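Local atomic coordinates of protein Rv3592 (Mycobacterium tuberculosis, PDB entry 3HX9), a protein that probably degrades heme oxidatively to mycobilin with release of iron, and can hold two hemes in its active site. Residues V4-E10 against R50-H56. Sequence-based numbering, arbitrary orientation.
Sequences VKINAIE and RYFVVTH. With HEM (protoporphyrin IX containing Fe), chain E.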
loop_
_atom_site.group_PDB
_atom_site.type_symbol
_atom_site.label_atom_id
_atom_site.label_comp_id
_atom_site.label_asym_id
_atom_site.label_seq_id
_atom_site.Cartn_x
_atom_site.Cartn_y
_atom_site.Cartn_z
ATOM N N VAL A 4 -0.240 -1.218 -8.682
ATOM C CA VAL A 4 0.289 -0.353 -7.622
ATOM C C VAL A 4 1.804 -0.424 -7.716
ATOM O O VAL A 4 2.379 -1.521 -7.848
ATOM C CB VAL A 4 -0.171 -0.895 -6.220
ATOM C CG1 VAL A 4 0.535 -0.085 -5.158
ATOM C CG2 VAL A 4 -1.619 -0.614 -6.008
ATOM N N LYS A 5 2.432 0.741 -7.736
ATOM C CA LYS A 5 3.891 0.833 -7.737
ATOM C C LYS A 5 4.292 1.612 -6.498
ATOM O O LYS A 5 3.940 2.775 -6.355
ATOM C CB LYS A 5 4.315 1.569 -8.992
ATOM C CG LYS A 5 3.762 0.919 -10.331
ATOM C CD LYS A 5 4.400 -0.528 -10.555
ATOM C CE LYS A 5 4.147 -1.148 -11.965
ATOM N NZ LYS A 5 3.037 -0.461 -12.398
ATOM N N ILE A 6 5.049 0.989 -5.589
ATOM C CA ILE A 6 5.322 1.658 -4.343
ATOM C C ILE A 6 6.833 1.959 -4.359
ATOM O O ILE A 6 7.607 0.989 -4.556
ATOM C CB ILE A 6 5.075 0.672 -3.167
ATOM C CG1 ILE A 6 3.618 0.164 -3.191
ATOM C CG2 ILE A 6 5.439 1.390 -1.771
ATOM C CD1 ILE A 6 3.117 -0.500 -1.900
ATOM N N ASN A 7 7.205 3.206 -4.168
ATOM C CA ASN A 7 8.625 3.495 -3.881
ATOM C C ASN A 7 8.800 3.437 -2.406
ATOM O O ASN A 7 8.242 4.280 -1.703
ATOM C CB ASN A 7 9.085 4.808 -4.507
ATOM C CG ASN A 7 10.601 4.825 -4.730
ATOM O OD1 ASN A 7 11.226 5.849 -4.483
ATOM N ND2 ASN A 7 11.146 3.735 -5.202
ATOM N N ALA A 8 9.607 2.469 -1.921
ATOM C CA ALA A 8 9.808 2.351 -0.487
ATOM C C ALA A 8 11.137 3.022 -0.201
ATOM O O ALA A 8 12.185 2.466 -0.546
ATOM C CB ALA A 8 9.761 0.851 0.012
ATOM N N ILE A 9 11.095 4.187 0.424
ATOM C CA ILE A 9 12.261 5.105 0.479
ATOM C C ILE A 9 12.822 5.169 1.884
ATOM O O ILE A 9 12.099 5.191 2.887
ATOM C CB ILE A 9 11.948 6.474 -0.066
ATOM C CG1 ILE A 9 10.700 7.064 0.626
ATOM C CG2 ILE A 9 11.724 6.313 -1.519
ATOM C CD1 ILE A 9 10.421 8.524 0.226
ATOM N N GLU A 10 14.127 5.003 1.938
ATOM C CA GLU A 10 14.850 5.029 3.219
ATOM C C GLU A 10 15.097 6.470 3.618
ATOM O O GLU A 10 15.713 7.217 2.894
ATOM C CB GLU A 10 16.181 4.264 3.054
ATOM C CG GLU A 10 15.983 2.719 3.039
ATOM C CD GLU A 10 16.975 1.959 2.105
ATOM O OE1 GLU A 10 16.551 1.036 1.336
ATOM O OE2 GLU A 10 18.188 2.298 2.120
ATOM N N ARG A 50 10.680 2.437 6.467
ATOM C CA ARG A 50 10.705 3.221 5.212
ATOM C C ARG A 50 9.370 3.948 5.056
ATOM O O ARG A 50 8.352 3.448 5.526
ATOM C CB ARG A 50 10.891 2.325 3.992
ATOM C CG ARG A 50 12.200 1.534 4.119
ATOM C CD ARG A 50 12.398 0.592 2.935
ATOM N NE ARG A 50 11.477 -0.512 3.072
ATOM C CZ ARG A 50 11.417 -1.513 2.206
ATOM N NH1 ARG A 50 12.232 -1.514 1.121
ATOM N NH2 ARG A 50 10.541 -2.511 2.429
ATOM N N TYR A 51 9.425 5.112 4.453
ATOM C CA TYR A 51 8.175 5.724 3.920
ATOM C C TYR A 51 7.756 4.923 2.697
ATOM O O TYR A 51 8.608 4.468 1.925
ATOM C CB TYR A 51 8.414 7.152 3.486
ATOM C CG TYR A 51 8.350 8.153 4.619
ATOM C CD1 TYR A 51 7.252 9.051 4.750
ATOM C CD2 TYR A 51 9.374 8.205 5.539
ATOM C CE1 TYR A 51 7.201 9.963 5.830
ATOM C CE2 TYR A 51 9.340 9.129 6.624
ATOM C CZ TYR A 51 8.291 10.015 6.713
ATOM O OH TYR A 51 8.292 10.912 7.787
ATOM N N PHE A 52 6.441 4.804 2.488
ATOM C CA PHE A 52 5.941 4.158 1.242
ATOM C C PHE A 52 5.257 5.211 0.421
ATOM O O PHE A 52 4.351 5.872 0.926
ATOM C CB PHE A 52 4.883 3.063 1.534
ATOM C CG PHE A 52 5.433 1.705 1.873
ATOM C CD1 PHE A 52 6.789 1.540 2.200
ATOM C CD2 PHE A 52 4.609 0.591 1.871
ATOM C CE1 PHE A 52 7.281 0.279 2.505
ATOM C CE2 PHE A 52 5.084 -0.685 2.183
ATOM C CZ PHE A 52 6.456 -0.803 2.547
ATOM N N VAL A 53 5.697 5.372 -0.826
ATOM C CA VAL A 53 5.109 6.291 -1.753
ATOM C C VAL A 53 4.280 5.383 -2.662
ATOM O O VAL A 53 4.827 4.695 -3.499
ATOM C CB VAL A 53 6.180 7.034 -2.546
ATOM C CG1 VAL A 53 5.543 8.015 -3.556
ATOM C CG2 VAL A 53 7.023 7.861 -1.491
ATOM N N VAL A 54 2.995 5.323 -2.386
ATOM C CA VAL A 54 2.084 4.312 -2.989
ATOM C C VAL A 54 1.412 4.947 -4.192
ATOM O O VAL A 54 0.530 5.813 -4.028
ATOM C CB VAL A 54 1.041 3.847 -1.982
ATOM C CG1 VAL A 54 0.099 2.774 -2.623
ATOM C CG2 VAL A 54 1.710 3.313 -0.741
ATOM N N THR A 55 1.822 4.529 -5.383
ATOM C CA THR A 55 1.243 5.179 -6.576
ATOM C C THR A 55 0.362 4.166 -7.293
ATOM O O THR A 55 0.601 2.948 -7.267
ATOM C CB THR A 55 2.299 5.701 -7.559
ATOM O OG1 THR A 55 2.942 4.591 -8.260
ATOM C CG2 THR A 55 3.339 6.516 -6.824
ATOM N N HIS A 56 -0.699 4.694 -7.932
ATOM C CA HIS A 56 -1.724 3.819 -8.567
ATOM C C HIS A 56 -1.845 4.173 -10.046
ATOM O O HIS A 56 -1.857 5.362 -10.405
ATOM C CB HIS A 56 -3.063 4.187 -7.902
ATOM C CG HIS A 56 -3.079 3.837 -6.442
ATOM N ND1 HIS A 56 -2.692 4.698 -5.440
ATOM C CD2 HIS A 56 -3.392 2.661 -5.843
ATOM C CE1 HIS A 56 -2.814 4.080 -4.268
ATOM N NE2 HIS A 56 -3.272 2.855 -4.489
HETATM C CHA HEM E . 12.998 10.747 -4.771
HETATM C CHB HEM E . 8.589 12.728 -5.325
HETATM C CHC HEM E . 7.001 8.530 -7.217
HETATM C CHD HEM E . 11.586 6.961 -7.447
HETATM C C1A HEM E . 11.912 11.594 -4.708
HETATM C C2A HEM E . 11.928 12.865 -4.022
HETATM C C3A HEM E . 10.727 13.418 -4.191
HETATM C C4A HEM E . 9.911 12.520 -4.929
HETATM C CMA HEM E . 10.203 14.745 -3.630
HETATM C CAA HEM E . 13.157 13.439 -3.261
HETATM C CBA HEM E . 13.160 12.876 -1.830
HETATM C CGA HEM E . 14.272 13.385 -0.924
HETATM O O1A HEM E . 15.059 12.565 -0.493
HETATM O O2A HEM E . 14.367 14.582 -0.638
HETATM C C1B HEM E . 7.806 11.742 -5.865
HETATM C C2B HEM E . 6.377 11.884 -6.093
HETATM C C3B HEM E . 5.928 10.710 -6.611
HETATM C C4B HEM E . 7.056 9.792 -6.707
HETATM C CMB HEM E . 5.523 13.134 -5.827
HETATM C CAB HEM E . 4.463 10.435 -6.939
HETATM C CBB HEM E . 4.067 9.580 -7.875
HETATM C C1C HEM E . 8.108 7.757 -7.457
HETATM C C2C HEM E . 8.082 6.414 -7.980
HETATM C C3C HEM E . 9.369 6.029 -7.981
HETATM C C4C HEM E . 10.211 7.072 -7.516
HETATM C CMC HEM E . 6.850 5.541 -8.295
HETATM C CAC HEM E . 9.893 4.677 -8.436
HETATM C CBC HEM E . 9.638 4.346 -9.706
HETATM C C1D HEM E . 12.389 7.814 -6.741
HETATM C C2D HEM E . 13.774 7.558 -6.487
HETATM C C3D HEM E . 14.224 8.737 -5.644
HETATM C C4D HEM E . 13.045 9.570 -5.460
HETATM C CMD HEM E . 14.566 6.325 -7.014
HETATM C CAD HEM E . 15.632 8.959 -5.076
HETATM C CBD HEM E . 15.606 8.258 -3.706
HETATM C CGD HEM E . 17.038 8.221 -3.148
HETATM O O1D HEM E . 17.874 9.013 -3.591
HETATM O O2D HEM E . 17.427 7.349 -2.340
HETATM N NA HEM E . 10.638 11.389 -5.260
HETATM N NB HEM E . 8.179 10.490 -6.257
HETATM N NC HEM E . 9.421 8.158 -7.204
HETATM N ND HEM E . 11.991 8.962 -6.081
HETATM FE FE HEM E . 10.038 9.614 -5.899
HETATM O O HOH W 1 14.163 0.566 0.175
#
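I6 and A8 meet the ring of F52 on the sheet face turned to the second subunit. The CG2 methyl of I6 reaches F52 CG at 3.7 Å, and A8 CB lies 3.6 Å from F52 CE1. Beyond them F52 packs against F52 and F92 of the second subunit. Toward H56, V4 CG1 touches V54 CG1 at 3.8 Å, while V4 CG2 rests against the imidazole of H56. The other face carries I9, whose CD1 packs on V53 CG2 and whose CG1 touches Y51 CB; helix 16-25 covers this patch through L19 and F23.

Strands 4-9 and 51-56 are antiparallel neighbours at the middle of the four-stranded sheet of a dimeric alpha-beta barrel, the fold of antibiotic biosynthesis monooxygenases. K5 with T55, N7 with V53 and I9 with Y51 form the hydrogen-bonded pairs, the bond from Y51 N to I9 O being weak. One of the two hemes lies over the face formed by N7, V53 and T55: N7 OD1 comes within 3.2 Å of its meso carbon CHD, V53 CG1 faces the macrocycle, and T55 CG2 meets vinyl carbon CBB. Placed between backbone N and carbonyl carbon (chi1 72°), T55 OG1 reaches an in-plane lone pair of K5 O at 2.8 Å, joining T55 N as donor, and also hydrogen-bonds with W57 NE1.

At the polar edge A8 CB sits 3.5 Å above the guanidinium plane of R50, whose NE makes a salt bridge to E48. The E10 carboxylate and this guanidinium do not touch; a water in the guanidinium plane accepts from R50 NH1 and donates to A8 O and E10 OE1.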